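Long-range contacts in microcin B17-processing protein McbB (Escherichia coli str. K-12 substr. MG1655, PDB 6GRH), which is required to process the inactive microcin B17 precursor peptide McbA into the active antibiotic: residues P93-S98 with S138-L143; D118-S123 with R248-L253; H144-H149 with S171-E176. One frame throughout, in Å; residues are numbered along the deposited sequence. Where two conformers were deposited one is given.

All three contacts lie on one mixed sheet, four of whose strands run in the order 122-127, 97-102, 139-144, 167-174. Contact 1 joins the middle two, contact 2 packs helix 236-254 against the chain entering the outermost of the four, and contact 3 continues strand 139-144 alongside 167-174. The centres of contacts 1 and 2 are about 10 Å apart, and Ser-98 O lies 2.9 Å from Ser-123 N. Contact 3 lies about 21 Å from each of the others, centre to centre; Leu-143 O approaches Ser-171 N at 2.8 Å. The zinc ion held by Cys-192, Cys-195, Cys-290 and Cys-292 is about 11 Å from the side chain of Tyr-148 in contact 3.

Contact 1: P93-S98 with S138-L143; sequences PLWVNS and STLIWL
Parallel strands 97-102 and 139-144 lie side by side in the mixed sheet, and near their N-terminal ends Val-96 and Asn-97 bond to Ser-138 and Leu-140. Val-96 N donates to Ser-138 O at 2.9 Å, nearly along the C=O axis but bent at the hydrogen (139°). The same oxygen receives a CA-H contact from Trp-95. One step on, Leu-140 N donates to Asn-97 O (2.9 Å, 156° at the hydrogen) in the carbonyl plane, and Ser-98 CA in turn faces Leu-140 O at 3.2 Å. This alternation places Ser-98 and Leu-140 on the sheet face packed by Leu-250 of helix 236-254, and Asn-97 and Thr-139 on the other. There the two side chains run side by side; with OG1 of Thr-139 turned opposite the carbonyl carbon (chi1 -60°), CG2 sits 3.6 Å from Asn-97 O. Their polar ends bond elsewhere: Asn-97 OD1 with Ser-123 OG, Thr-139 OG1 with Ser-136 O. The Trp-95 indole is flanked on both sides: Leu-94 CD2 lies 3.5 Å above one face, toward the rim, while Leu-140 CB comes obliquely from the other side, 4.0 Å from Trp-95 CG. Phe-38 of the McbC chain packs against both Leu-94 and Trp-95.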
loop_
_atom_site.group_PDB
_atom_site.type_symbol
_atom_site.label_atom_id
_atom_site.label_comp_id
_atom_site.label_asym_id
_atom_site.label_seq_id
_atom_site.Cartn_x
_atom_site.Cartn_y
_atom_site.Cartn_z
ATOM N N PRO B 93 32.151 10.397 9.331
ATOM C CA PRO B 93 31.036 10.079 8.438
ATOM C C PRO B 93 31.298 8.814 7.572
ATOM O O PRO B 93 32.431 8.382 7.441
ATOM C CB PRO B 93 30.928 11.340 7.582
ATOM C CG PRO B 93 32.322 11.928 7.573
ATOM C CD PRO B 93 33.158 11.209 8.615
ATOM N N LEU B 94 30.253 8.223 7.012
ATOM C CA LEU B 94 30.373 6.895 6.378
ATOM C C LEU B 94 31.082 6.919 5.030
ATOM O O LEU B 94 31.847 6.020 4.724
ATOM C CB LEU B 94 28.995 6.232 6.217
ATOM C CG LEU B 94 29.031 4.764 5.772
ATOM C CD1 LEU B 94 29.800 3.888 6.754
ATOM C CD2 LEU B 94 27.611 4.242 5.576
ATOM N N TRP B 95 30.804 7.949 4.245
ATOM C CA TRP B 95 31.475 8.181 2.986
ATOM C C TRP B 95 32.302 9.440 3.164
ATOM O O TRP B 95 31.778 10.494 3.515
ATOM C CB TRP B 95 30.449 8.306 1.853
ATOM C CG TRP B 95 29.575 7.120 1.844
ATOM C CD1 TRP B 95 29.948 5.838 1.552
ATOM C CD2 TRP B 95 28.213 7.058 2.234
ATOM N NE1 TRP B 95 28.898 4.994 1.713
ATOM C CE2 TRP B 95 27.814 5.718 2.132
ATOM C CE3 TRP B 95 27.275 8.016 2.634
ATOM C CZ2 TRP B 95 26.506 5.304 2.412
ATOM C CZ3 TRP B 95 26.011 7.611 2.920
ATOM C CH2 TRP B 95 25.626 6.268 2.809
ATOM N N VAL B 96 33.595 9.306 2.931
ATOM C CA VAL B 96 34.549 10.385 3.156
ATOM C C VAL B 96 34.534 11.406 2.022
ATOM O O VAL B 96 35.108 12.477 2.150
ATOM C CB VAL B 96 35.976 9.855 3.346
ATOM C CG1 VAL B 96 36.026 8.841 4.497
ATOM C CG2 VAL B 96 36.573 9.255 2.068
ATOM N N ASN B 97 33.908 11.043 0.910
ATOM C CA ASN B 97 33.851 11.865 -0.258
ATOM C C ASN B 97 32.673 11.446 -1.141
ATOM O O ASN B 97 32.253 10.298 -1.073
ATOM C CB ASN B 97 35.150 11.605 -1.000
ATOM C CG ASN B 97 35.238 12.359 -2.277
ATOM O OD1 ASN B 97 35.589 11.795 -3.314
ATOM N ND2 ASN B 97 34.855 13.646 -2.230
ATOM N N SER B 98 32.159 12.391 -1.932
ATOM C CA SER B 98 31.207 12.127 -3.002
ATOM C C SER B 98 31.764 12.511 -4.384
ATOM O O SER B 98 32.599 13.421 -4.503
ATOM C CB SER B 98 29.923 12.904 -2.744
ATOM O OG SER B 98 29.222 12.386 -1.626
ATOM N N SER B 138 35.555 4.306 0.146
ATOM C CA SER B 138 34.540 4.971 0.941
ATOM C C SER B 138 33.956 6.220 0.271
ATOM O O SER B 138 33.758 7.231 0.924
ATOM C CB SER B 138 35.079 5.321 2.334
ATOM O OG SER B 138 35.629 4.175 2.933
ATOM N N THR B 139 33.669 6.126 -1.023
ATOM C CA THR B 139 33.107 7.225 -1.785
ATOM C C THR B 139 31.650 6.945 -2.108
ATOM O O THR B 139 31.310 5.806 -2.487
ATOM C CB THR B 139 33.866 7.382 -3.105
ATOM O OG1 THR B 139 35.237 7.658 -2.816
ATOM C CG2 THR B 139 33.292 8.480 -3.962
ATOM N N LEU B 140 30.801 7.959 -1.939
ATOM C CA LEU B 140 29.427 7.929 -2.456
ATOM C C LEU B 140 29.443 8.365 -3.923
ATOM O O LEU B 140 29.904 9.458 -4.254
ATOM C CB LEU B 140 28.514 8.833 -1.648
ATOM C CG LEU B 140 27.032 8.966 -2.048
ATOM C CD1 LEU B 140 26.309 7.640 -1.916
ATOM C CD2 LEU B 140 26.363 10.023 -1.202
ATOM N N ILE B 141 28.968 7.505 -4.807
ATOM C CA ILE B 141 28.895 7.817 -6.219
ATOM C C ILE B 141 27.458 8.190 -6.577
ATOM O O ILE B 141 26.548 7.337 -6.499
ATOM C CB ILE B 141 29.375 6.625 -7.087
ATOM C CG1 ILE B 141 30.800 6.226 -6.698
ATOM C CG2 ILE B 141 29.238 6.958 -8.563
ATOM C CD1 ILE B 141 31.343 5.013 -7.425
ATOM N N TRP B 142 27.259 9.446 -6.977
ATOM C CA TRP B 142 25.985 9.908 -7.479
ATOM C C TRP B 142 26.002 9.855 -9.000
ATOM O O TRP B 142 26.770 10.561 -9.630
ATOM C CB TRP B 142 25.683 11.343 -7.011
ATOM C CG TRP B 142 24.237 11.708 -7.240
ATOM C CD1 TRP B 142 23.580 11.734 -8.459
ATOM C CD2 TRP B 142 23.262 12.046 -6.260
ATOM N NE1 TRP B 142 22.276 12.096 -8.281
ATOM C CE2 TRP B 142 22.038 12.262 -6.948
ATOM C CE3 TRP B 142 23.295 12.195 -4.871
ATOM C CZ2 TRP B 142 20.855 12.616 -6.293
ATOM C CZ3 TRP B 142 22.124 12.539 -4.210
ATOM C CH2 TRP B 142 20.914 12.742 -4.929
ATOM N N LEU B 143 25.152 9.002 -9.593
ATOM C CA LEU B 143 25.031 8.918 -11.043
ATOM C C LEU B 143 23.748 9.603 -11.487
ATOM O O LEU B 143 22.675 9.143 -11.141
ATOM C CB LEU B 143 25.040 7.468 -11.478
ATOM C CG LEU B 143 24.781 7.123 -12.942
ATOM C CD1 LEU B 143 25.792 7.764 -13.887
ATOM C CD2 LEU B 143 24.787 5.597 -13.085
#

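Contact 2: D118-S123 with R248-L253; sequences DGVFVS and RRLQEL. With EDO (1,2-ethanediol), chain J.
Val-120 presses both its methyl groups onto helix 236-254, and this apolar packing forms one half of the contact. CG2 of Val-120 rests on the helix backbone, 3.6 Å from Gln-251 CA, whereas its CG1 meets Leu-250 CB at 4.1 Å. Leu-250 lies across the valines at about a right angle, and its CD1 also reaches Val-122 CG2 (4.1 Å). Leu-250 continues onto Ser-98, Leu-140 and Trp-142, so that one leucine of the helix spans three neighbouring strands of the parallel part of the sheet. The turn feeding the outermost of these is a Schellman motif: Gly-119, at positive phi, is the C-prime residue, with Gly-119 N bonded to Lys-116 O and Val-120 N to Trp-115 O.

The polar half gathers around Asp-118. Gln-251, extended with CG opposite its own backbone N (chi1 -177°), lays its amide against Asp-118 CB. Its OE1 accepts from Arg-248 NH1 at 2.8 Å, with the oxygen in the guanidinium plane and the donor tilted 25° from the carbonyl plane. Arg-248 and Asp-118 themselves form only a long salt bridge, 3.9 Å from NH1 to OD1, their planes 86° apart. A water fills in: it donates to Asp-118 OD1 at 2.6 Å and accepts from Gln-251 NE2 at 3.1 Å as well as from Arg-248 NH1. Thr-256 O is a further acceptor for Gln-251 NE2.

Bound solvent and a second subunit occupy more of the guanidinium. Arg-248 NH2 donates to O1 of a 1,2-ethanediol molecule (3.1 Å), probably from the crystallisation liquor, and Arg-248 NE bonds to Leu-274 O of the second subunit, another McbB copy.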
loop_
_atom_site.group_PDB
_atom_site.type_symbol
_atom_site.label_atom_id
_atom_site.label_comp_id
_atom_site.label_asym_id
_atom_site.label_seq_id
_atom_site.Cartn_x
_atom_site.Cartn_y
_atom_site.Cartn_z
ATOM N N ASP B 118 27.034 24.338 2.022
ATOM C CA ASP B 118 26.073 23.428 2.634
ATOM C C ASP B 118 26.804 22.251 3.287
ATOM O O ASP B 118 26.178 21.251 3.644
ATOM C CB ASP B 118 25.106 22.931 1.544
ATOM C CG ASP B 118 24.491 24.085 0.737
ATOM O OD1 ASP B 118 23.578 24.772 1.246
ATOM O OD2 ASP B 118 24.945 24.343 -0.404
ATOM N N GLY B 119 28.138 22.339 3.405
ATOM C CA GLY B 119 28.920 21.293 4.003
ATOM C C GLY B 119 29.073 20.025 3.197
ATOM O O GLY B 119 29.484 19.004 3.736
ATOM N N VAL B 120 28.805 20.110 1.898
ATOM C CA VAL B 120 28.876 18.963 1.001
ATOM C C VAL B 120 30.216 18.945 0.261
ATOM O O VAL B 120 30.520 19.886 -0.442
ATOM C CB VAL B 120 27.720 19.015 -0.008
ATOM C CG1 VAL B 120 27.902 17.956 -1.091
ATOM C CG2 VAL B 120 26.402 18.807 0.727
ATOM N N PHE B 121 30.976 17.861 0.437
ATOM C CA PHE B 121 32.273 17.638 -0.240
ATOM C C PHE B 121 32.062 16.764 -1.479
ATOM O O PHE B 121 31.834 15.557 -1.360
ATOM C CB PHE B 121 33.260 16.974 0.726
ATOM C CG PHE B 121 34.652 16.682 0.146
ATOM C CD1 PHE B 121 35.196 17.411 -0.925
ATOM C CD2 PHE B 121 35.443 15.675 0.732
ATOM C CE1 PHE B 121 36.475 17.126 -1.406
ATOM C CE2 PHE B 121 36.712 15.383 0.251
ATOM C CZ PHE B 121 37.241 16.110 -0.821
ATOM N N VAL B 122 32.065 17.391 -2.652
ATOM C CA VAL B 122 32.046 16.672 -3.925
ATOM C C VAL B 122 33.425 16.881 -4.524
ATOM O O VAL B 122 33.786 18.018 -4.821
ATOM C CB VAL B 122 31.001 17.232 -4.900
ATOM C CG1 VAL B 122 31.074 16.510 -6.249
ATOM C CG2 VAL B 122 29.608 17.141 -4.306
ATOM N N SER B 123 34.195 15.804 -4.671
ATOM C CA SER B 123 35.578 15.912 -5.139
ATOM C C SER B 123 35.681 16.110 -6.643
ATOM O O SER B 123 36.573 16.814 -7.095
ATOM C CB SER B 123 36.424 14.699 -4.740
ATOM O OG SER B 123 35.799 13.500 -5.135
ATOM N N ARG B 248 20.166 18.881 -1.657
ATOM C CA ARG B 248 19.601 18.593 -0.359
ATOM C C ARG B 248 19.736 17.147 0.047
ATOM O O ARG B 248 19.973 16.864 1.211
ATOM C CB ARG B 248 18.150 19.016 -0.249
ATOM C CG ARG B 248 17.988 20.509 -0.254
ATOM C CD ARG B 248 18.758 21.188 0.885
ATOM N NE ARG B 248 18.207 22.510 1.105
ATOM C CZ ARG B 248 18.827 23.526 1.682
ATOM N NH1 ARG B 248 20.072 23.421 2.148
ATOM N NH2 ARG B 248 18.163 24.665 1.823
ATOM N N ARG B 249 19.644 16.245 -0.916
ATOM C CA ARG B 249 19.850 14.854 -0.620
ATOM C C ARG B 249 21.295 14.552 -0.211
ATOM O O ARG B 249 21.538 13.843 0.767
ATOM C CB ARG B 249 19.333 13.981 -1.789
ATOM C CG ARG B 249 19.381 12.505 -1.488
ATOM C CD ARG B 249 18.306 12.131 -0.488
ATOM N NE ARG B 249 18.373 10.714 -0.187
ATOM C CZ ARG B 249 18.453 10.157 1.017
ATOM N NH1 ARG B 249 18.419 10.881 2.147
ATOM N NH2 ARG B 249 18.529 8.829 1.094
ATOM N N LEU B 250 22.254 15.076 -0.941
ATOM C CA LEU B 250 23.655 14.937 -0.559
ATOM C C LEU B 250 23.926 15.548 0.793
ATOM O O LEU B 250 24.691 14.997 1.602
ATOM C CB LEU B 250 24.589 15.577 -1.600
ATOM C CG LEU B 250 25.021 14.738 -2.797
ATOM C CD1 LEU B 250 25.789 15.617 -3.767
ATOM C CD2 LEU B 250 25.833 13.512 -2.383
ATOM N N GLN B 251 23.315 16.713 1.028
ATOM C CA GLN B 251 23.432 17.395 2.307
ATOM C C GLN B 251 22.916 16.533 3.457
ATOM O O GLN B 251 23.617 16.398 4.472
ATOM C CB GLN B 251 22.759 18.750 2.247
ATOM C CG GLN B 251 22.896 19.564 3.517
ATOM C CD GLN B 251 22.441 20.997 3.350
ATOM O OE1 GLN B 251 21.971 21.403 2.280
ATOM N NE2 GLN B 251 22.669 21.796 4.374
ATOM N N GLU B 252 21.747 15.892 3.274
ATOM C CA GLU B 252 21.205 14.995 4.280
ATOM C C GLU B 252 22.163 13.883 4.639
ATOM O O GLU B 252 22.307 13.538 5.810
ATOM C CB GLU B 252 19.914 14.304 3.809
ATOM C CG GLU B 252 18.702 15.175 3.775
ATOM C CD GLU B 252 17.518 14.534 3.025
ATOM O OE1 GLU B 252 17.549 13.321 2.715
ATOM O OE2 GLU B 252 16.553 15.281 2.747
ATOM N N LEU B 253 22.785 13.314 3.619
ATOM C CA LEU B 253 23.631 12.128 3.762
ATOM C C LEU B 253 25.044 12.428 4.244
ATOM O O LEU B 253 25.555 11.686 5.085
ATOM C CB LEU B 253 23.720 11.360 2.434
ATOM C CG LEU B 253 22.393 10.704 1.990
ATOM C CD1 LEU B 253 22.467 10.325 0.523
ATOM C CD2 LEU B 253 22.076 9.492 2.835
HETATM C C1 EDO J . 20.176 27.334 2.705
HETATM O O1 EDO J . 19.791 26.411 3.727
HETATM C C2 EDO J . 19.044 28.330 2.524
HETATM O O2 EDO J . 19.184 29.042 1.297
HETATM O O HOH W 1 22.628 24.782 3.689
#

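Contact 3: H144-H149 with S171-E176; sequences HLENYH and SYYLKE
His-144 and Ser-171 form the tight part of the contact, joined side chain to side chain by a 2.7 Å hydrogen bond between ND1 and OG. Their backbones pair in parallel at the end of strand 139-144: Leu-145 N donates to Ser-171 O at 3.0 Å, almost straight at the hydrogen (171°), and Tyr-172 CA points its hydrogen at Leu-145 O. Tyr-148 and Tyr-172 run side by side beyond this pair, ring planes at 49°, with Tyr-148 CD1 4.0 Å from Tyr-172 CB; their hydroxyls diverge to His-193 and Asp-181.

Toward Glu-146 the packing gives way to water. Tyr-173 meets His-144 rim to rim, planes at 77°, its OH 3.6 Å from His-144 CE1 and hydrogen-bonded to Ser-242 OG. One water bridges this group, 2.8 Å from His-144 NE2 and 2.7 Å from Glu-146 OE2, and also bonds with Tyr-173 OH. A second water accepts from Tyr-173 N at 3.0 Å and lies 2.7 Å from Leu-145 O, linking the two backbones.

The imidazole is thus held in its own plane at both nitrogens, which should fix its rotation, while Trp-142 NE1 secures the Ser-171 hydroxyl from the neighbouring strand. Glu-146 OE2 also makes a salt bridge to Arg-239 NE, a pairing that would probably favour the charged carboxylate.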
loop_
_atom_site.group_PDB
_atom_site.type_symbol
_atom_site.label_atom_id
_atom_site.label_comp_id
_atom_site.label_asym_id
_atom_site.label_seq_id
_atom_site.Cartn_x
_atom_site.Cartn_y
_atom_site.Cartn_z
ATOM N N HIS B 144 23.863 10.685 -12.255
ATOM C CA HIS B 144 22.707 11.450 -12.688
ATOM C C HIS B 144 22.636 11.374 -14.206
ATOM O O HIS B 144 23.570 11.788 -14.885
ATOM C CB HIS B 144 22.791 12.897 -12.214
ATOM C CG HIS B 144 21.709 13.768 -12.757
ATOM N ND1 HIS B 144 20.405 13.669 -12.334
ATOM C CD2 HIS B 144 21.719 14.695 -13.737
ATOM C CE1 HIS B 144 19.665 14.532 -13.009
ATOM N NE2 HIS B 144 20.444 15.193 -13.841
ATOM N N LEU B 145 21.502 10.882 -14.724
ATOM C CA LEU B 145 21.277 10.736 -16.162
ATOM C C LEU B 145 20.026 11.472 -16.653
ATOM O O LEU B 145 18.919 11.196 -16.168
ATOM C CB LEU B 145 21.138 9.255 -16.509
ATOM C CG LEU B 145 22.371 8.401 -16.214
ATOM C CD1 LEU B 145 22.099 6.935 -16.505
ATOM C CD2 LEU B 145 23.559 8.890 -17.026
ATOM N N GLU B 146 20.202 12.408 -17.584
ATOM C CA GLU B 146 19.094 12.940 -18.388
ATOM C C GLU B 146 18.681 11.971 -19.485
ATOM O O GLU B 146 17.490 11.770 -19.738
ATOM C CB GLU B 146 19.438 14.303 -19.008
ATOM C CG GLU B 146 19.296 15.427 -18.021
ATOM C CD GLU B 146 19.260 16.832 -18.604
ATOM O OE1 GLU B 146 19.069 17.041 -19.826
ATOM O OE2 GLU B 146 19.384 17.740 -17.770
ATOM N N ASN B 147 19.657 11.370 -20.148
ATOM C CA ASN B 147 19.375 10.405 -21.189
ATOM C C ASN B 147 19.688 9.015 -20.648
ATOM O O ASN B 147 20.810 8.533 -20.726
ATOM C CB ASN B 147 20.143 10.762 -22.439
ATOM C CG ASN B 147 19.833 12.171 -22.894
ATOM O OD1 ASN B 147 18.658 12.546 -23.034
ATOM N ND2 ASN B 147 20.875 12.985 -23.082
ATOM N N TYR B 148 18.659 8.385 -20.095
ATOM C CA TYR B 148 18.819 7.131 -19.370
ATOM C C TYR B 148 19.077 5.958 -20.332
ATOM O O TYR B 148 18.485 5.873 -21.380
ATOM C CB TYR B 148 17.569 6.852 -18.541
ATOM C CG TYR B 148 17.633 5.550 -17.823
ATOM C CD1 TYR B 148 18.184 5.461 -16.559
ATOM C CD2 TYR B 148 17.162 4.376 -18.433
ATOM C CE1 TYR B 148 18.284 4.239 -15.917
ATOM C CE2 TYR B 148 17.237 3.158 -17.799
ATOM C CZ TYR B 148 17.802 3.090 -16.541
ATOM O OH TYR B 148 17.851 1.884 -15.908
ATOM N N HIS B 149 19.982 5.079 -19.956
ATOM C CA HIS B 149 20.068 3.744 -20.538
ATOM C C HIS B 149 20.580 2.860 -19.417
ATOM O O HIS B 149 21.539 3.249 -18.730
ATOM C CB HIS B 149 21.003 3.672 -21.756
ATOM C CG HIS B 149 20.789 2.441 -22.585
ATOM N ND1 HIS B 149 21.085 1.177 -22.125
ATOM C CD2 HIS B 149 20.256 2.273 -23.820
ATOM C CE1 HIS B 149 20.752 0.283 -23.038
ATOM N NE2 HIS B 149 20.245 0.923 -24.078
ATOM N N SER B 171 20.035 8.954 -10.150
ATOM C CA SER B 171 18.918 9.852 -10.424
ATOM C C SER B 171 18.664 9.976 -11.923
ATOM O O SER B 171 19.563 9.877 -12.735
ATOM C CB SER B 171 19.124 11.214 -9.739
ATOM O OG SER B 171 20.224 11.912 -10.267
ATOM N N TYR B 172 17.399 10.117 -12.281
ATOM C CA TYR B 172 16.937 9.952 -13.662
ATOM C C TYR B 172 15.455 10.377 -13.702
ATOM O O TYR B 172 14.846 10.634 -12.652
ATOM C CB TYR B 172 17.127 8.478 -14.139
ATOM C CG TYR B 172 16.491 7.480 -13.221
ATOM C CD1 TYR B 172 17.146 7.037 -12.085
ATOM C CD2 TYR B 172 15.190 7.045 -13.437
ATOM C CE1 TYR B 172 16.555 6.153 -11.212
ATOM C CE2 TYR B 172 14.582 6.168 -12.567
ATOM C CZ TYR B 172 15.258 5.725 -11.465
ATOM O OH TYR B 172 14.652 4.887 -10.591
ATOM N N TYR B 173 14.906 10.450 -14.907
ATOM C CA TYR B 173 13.571 10.932 -15.136
ATOM C C TYR B 173 12.713 9.811 -15.683
ATOM O O TYR B 173 13.159 9.008 -16.470
ATOM C CB TYR B 173 13.589 12.133 -16.070
ATOM C CG TYR B 173 14.404 13.276 -15.505
ATOM C CD1 TYR B 173 13.809 14.268 -14.728
ATOM C CD2 TYR B 173 15.792 13.342 -15.717
ATOM C CE1 TYR B 173 14.562 15.317 -14.195
ATOM C CE2 TYR B 173 16.558 14.380 -15.190
ATOM C CZ TYR B 173 15.934 15.370 -14.418
ATOM O OH TYR B 173 16.698 16.384 -13.888
ATOM N N LEU B 174 11.471 9.754 -15.226
ATOM C CA LEU B 174 10.532 8.747 -15.677
ATOM C C LEU B 174 9.193 9.423 -15.751
ATOM O O LEU B 174 8.714 9.929 -14.731
ATOM C CB LEU B 174 10.467 7.560 -14.714
ATOM C CG LEU B 174 9.385 6.495 -14.978
ATOM C CD1 LEU B 174 9.555 5.886 -16.346
ATOM C CD2 LEU B 174 9.449 5.454 -13.874
ATOM N N LYS B 175 8.652 9.468 -16.967
ATOM C CA LYS B 175 7.386 10.120 -17.289
ATOM C C LYS B 175 7.410 11.589 -16.857
ATOM O O LYS B 175 8.202 12.351 -17.401
ATOM C CB LYS B 175 6.225 9.295 -16.709
ATOM C CG LYS B 175 6.144 7.931 -17.387
ATOM C CD LYS B 175 4.861 7.207 -17.007
ATOM C CE LYS B 175 4.688 5.917 -17.792
ATOM N NZ LYS B 175 3.237 5.619 -17.952
ATOM N N GLU B 176 6.621 11.986 -15.857
ATOM C CA GLU B 176 6.650 13.374 -15.374
ATOM C C GLU B 176 7.359 13.491 -14.026
ATOM O O GLU B 176 7.150 14.476 -13.309
ATOM C CB GLU B 176 5.219 13.909 -15.279
ATOM C CG GLU B 176 4.519 13.954 -16.619
ATOM C CD GLU B 176 3.053 14.348 -16.529
ATOM O OE1 GLU B 176 2.354 13.924 -15.575
ATOM O OE2 GLU B 176 2.599 15.077 -17.441
HETATM O O HOH W 2 18.976 17.111 -15.196
HETATM O O HOH W 3 16.749 10.028 -17.200
#